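PDB 5A04: aldose-aldose oxidoreductase from Caulobacter crescentus, which probably oxidises one aldose while reducing another, using a bound NADP(H) cofactor that its Rossmann-type domain holds beside the sugar. Local coordinates for residues Arg134-Asn139 with Gln268-Arg273. Sequence-based numbering, arbitrary orientation.
Sequences RFQAHN and QGQAMR
Gln136, at the N-cap of helix 137-147, and His138 in its first turn pack on the loop Gln270-Ala271 that leads into the mixed sheet of the C-terminal alpha/beta domain; the backbones come nearest at His138 and Met272, whose CA atoms are 6.7 Å apart. The side-chain amides of Gln136 and Gln270 arrive from opposite directions and stack with planes 8° apart, Gln136 NE2 lying 3.4 Å from Gln270 CD. A water joins the two amides, accepting from Gln136 NE2 and donating to Gln270 OE1, while Gln270 NE2 turns to the carbonyls of Ser266 and Ala264. Gln136 folds back over the helix start because chi1 (-164°) places CG beside the carbonyl carbon and chi2 bends the chain. Gln136 OE1 caps Asn139 N at 3.1 Å, takes Asn139 ND2 from the opposite face of its plane, and receives a weak bond from His138 N; Asn139 ND2 also reaches Ala264 O, and Asn139 OD1 bonds Tyr250 and Tyr196. Gln136 NE2 donates to His138 ND1 (3.0 Å, 167°), which, with Gln270 CB in CH-pi contact over one face, helps set the turn of the imidazole. Met272 CB lies at the edge of the His138 ring, and Met272 CE ends 3.1 Å from His138 O. Shortened to an alanine, Gln136 would probably leave Asn139 N uncapped, the imidazole freer to turn and the Gln270 amide unstacked. No direct hydrogen bond joins the segments: amide stacking, CH-pi, methionine van der Waals contacts and one water do. The Gln270 side chain is about 8 Å from the bound glucose, outside its pocket. His138 ND1, as an acceptor, is consistent with a proton on NE2.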
loop_
_atom_site.group_PDB
_atom_site.type_symbol
_atom_site.label_atom_id
_atom_site.label_comp_id
_atom_site.label_asym_id
_atom_site.label_seq_id
_atom_site.Cartn_x
_atom_site.Cartn_y
_atom_site.Cartn_z
ATOM N N ARG A 134 19.916 -4.095 -4.919
ATOM C CA ARG A 134 20.093 -5.405 -5.540
ATOM C C ARG A 134 21.277 -6.159 -4.937
ATOM O O ARG A 134 21.486 -7.323 -5.250
ATOM C CB ARG A 134 20.279 -5.272 -7.050
ATOM C CG ARG A 134 19.055 -4.662 -7.778
ATOM C CD ARG A 134 17.850 -5.619 -7.786
ATOM N NE ARG A 134 18.165 -6.885 -8.448
ATOM C CZ ARG A 134 18.071 -7.079 -9.760
ATOM N NH1 ARG A 134 17.659 -6.089 -10.551
ATOM N NH2 ARG A 134 18.379 -8.261 -10.284
ATOM N N PHE A 135 22.042 -5.485 -4.078
ATOM C CA PHE A 135 23.209 -6.076 -3.426
ATOM C C PHE A 135 23.032 -6.171 -1.919
ATOM O O PHE A 135 23.971 -6.503 -1.195
ATOM C CB PHE A 135 24.461 -5.255 -3.765
ATOM C CG PHE A 135 24.668 -5.127 -5.237
ATOM C CD1 PHE A 135 25.261 -6.156 -5.942
ATOM C CD2 PHE A 135 24.182 -4.022 -5.934
ATOM C CE1 PHE A 135 25.418 -6.074 -7.325
ATOM C CE2 PHE A 135 24.327 -3.936 -7.317
ATOM C CZ PHE A 135 24.937 -4.964 -8.013
ATOM N N GLN A 136 21.820 -5.882 -1.461
ATOM C CA GLN A 136 21.525 -5.779 -0.032
ATOM C C GLN A 136 20.897 -7.094 0.430
ATOM O O GLN A 136 20.046 -7.655 -0.258
ATOM C CB GLN A 136 20.613 -4.575 0.223
ATOM C CG GLN A 136 20.513 -4.116 1.664
ATOM C CD GLN A 136 19.659 -5.038 2.504
ATOM O OE1 GLN A 136 18.681 -5.602 2.017
ATOM N NE2 GLN A 136 20.022 -5.193 3.784
ATOM N N ALA A 137 21.350 -7.602 1.581
ATOM C CA ALA A 137 21.078 -8.989 1.981
ATOM C C ALA A 137 19.593 -9.344 2.050
ATOM O O ALA A 137 19.171 -10.399 1.557
ATOM C CB ALA A 137 21.732 -9.276 3.343
ATOM N N HIS A 138 18.804 -8.469 2.658
ATOM C CA HIS A 138 17.374 -8.755 2.818
ATOM C C HIS A 138 16.649 -8.712 1.481
ATOM O O HIS A 138 15.778 -9.540 1.215
ATOM C CB HIS A 138 16.726 -7.777 3.801
ATOM C CG HIS A 138 17.349 -7.792 5.168
ATOM N ND1 HIS A 138 18.626 -7.334 5.406
ATOM C CD2 HIS A 138 16.864 -8.199 6.368
ATOM C CE1 HIS A 138 18.908 -7.466 6.692
ATOM N NE2 HIS A 138 17.856 -7.990 7.299
ATOM N N ASN A 139 17.000 -7.749 0.639
ATOM C CA ASN A 139 16.392 -7.671 -0.693
ATOM C C ASN A 139 16.704 -8.911 -1.521
ATOM O O ASN A 139 15.827 -9.478 -2.176
ATOM C CB ASN A 139 16.860 -6.402 -1.420
ATOM C CG ASN A 139 16.141 -5.169 -0.936
ATOM O OD1 ASN A 139 15.132 -4.765 -1.518
ATOM N ND2 ASN A 139 16.632 -4.571 0.149
ATOM N N GLN A 268 21.022 1.177 6.188
ATOM C CA GLN A 268 21.149 0.058 7.105
ATOM C C GLN A 268 19.834 -0.137 7.856
ATOM O O GLN A 268 18.892 0.642 7.696
ATOM C CB GLN A 268 22.293 0.300 8.098
ATOM C CG GLN A 268 22.199 1.647 8.808
ATOM C CD GLN A 268 23.414 1.941 9.685
ATOM O OE1 GLN A 268 24.318 1.113 9.818
ATOM N NE2 GLN A 268 23.437 3.126 10.281
ATOM N N GLY A 269 19.775 -1.174 8.676
ATOM C CA GLY A 269 18.646 -1.344 9.580
ATOM C C GLY A 269 17.490 -2.174 9.052
ATOM O O GLY A 269 16.462 -2.301 9.730
ATOM N N GLN A 270 17.661 -2.751 7.863
ATOM C CA GLN A 270 16.657 -3.654 7.278
ATOM C C GLN A 270 16.152 -4.709 8.267
ATOM O O GLN A 270 16.935 -5.310 9.009
ATOM C CB GLN A 270 17.228 -4.373 6.050
ATOM C CG GLN A 270 17.092 -3.604 4.734
ATOM C CD GLN A 270 18.145 -2.522 4.547
ATOM O OE1 GLN A 270 18.953 -2.243 5.445
ATOM N NE2 GLN A 270 18.154 -1.916 3.362
ATOM N N ALA A 271 14.839 -4.919 8.275
ATOM C CA ALA A 271 14.222 -5.982 9.068
ATOM C C ALA A 271 13.187 -6.686 8.206
ATOM O O ALA A 271 12.319 -6.034 7.638
ATOM C CB ALA A 271 13.578 -5.420 10.337
ATOM N N MET A 272 13.279 -8.008 8.116
ATOM C CA MET A 272 12.359 -8.791 7.288
ATOM C C MET A 272 11.432 -9.664 8.136
ATOM O O MET A 272 11.850 -10.247 9.134
ATOM C CB MET A 272 13.147 -9.654 6.294
ATOM C CG MET A 272 12.337 -10.778 5.631
ATOM S SD MET A 272 13.324 -11.726 4.432
ATOM C CE MET A 272 13.477 -10.549 3.112
ATOM N N ARG A 273 10.162 -9.725 7.748
ATOM C CA ARG A 273 9.194 -10.611 8.392
ATOM C C ARG A 273 8.521 -11.424 7.292
ATOM O O ARG A 273 8.280 -10.904 6.200
ATOM C CB ARG A 273 8.178 -9.786 9.192
ATOM C CG ARG A 273 7.141 -10.576 9.965
ATOM C CD ARG A 273 6.370 -9.640 10.898
ATOM N NE ARG A 273 5.513 -8.701 10.170
ATOM C CZ ARG A 273 4.213 -8.551 10.400
ATOM N NH1 ARG A 273 3.612 -9.280 11.336
ATOM N NH2 ARG A 273 3.505 -7.677 9.693
HETATM O O HOH W 1 21.684 -3.143 5.213
#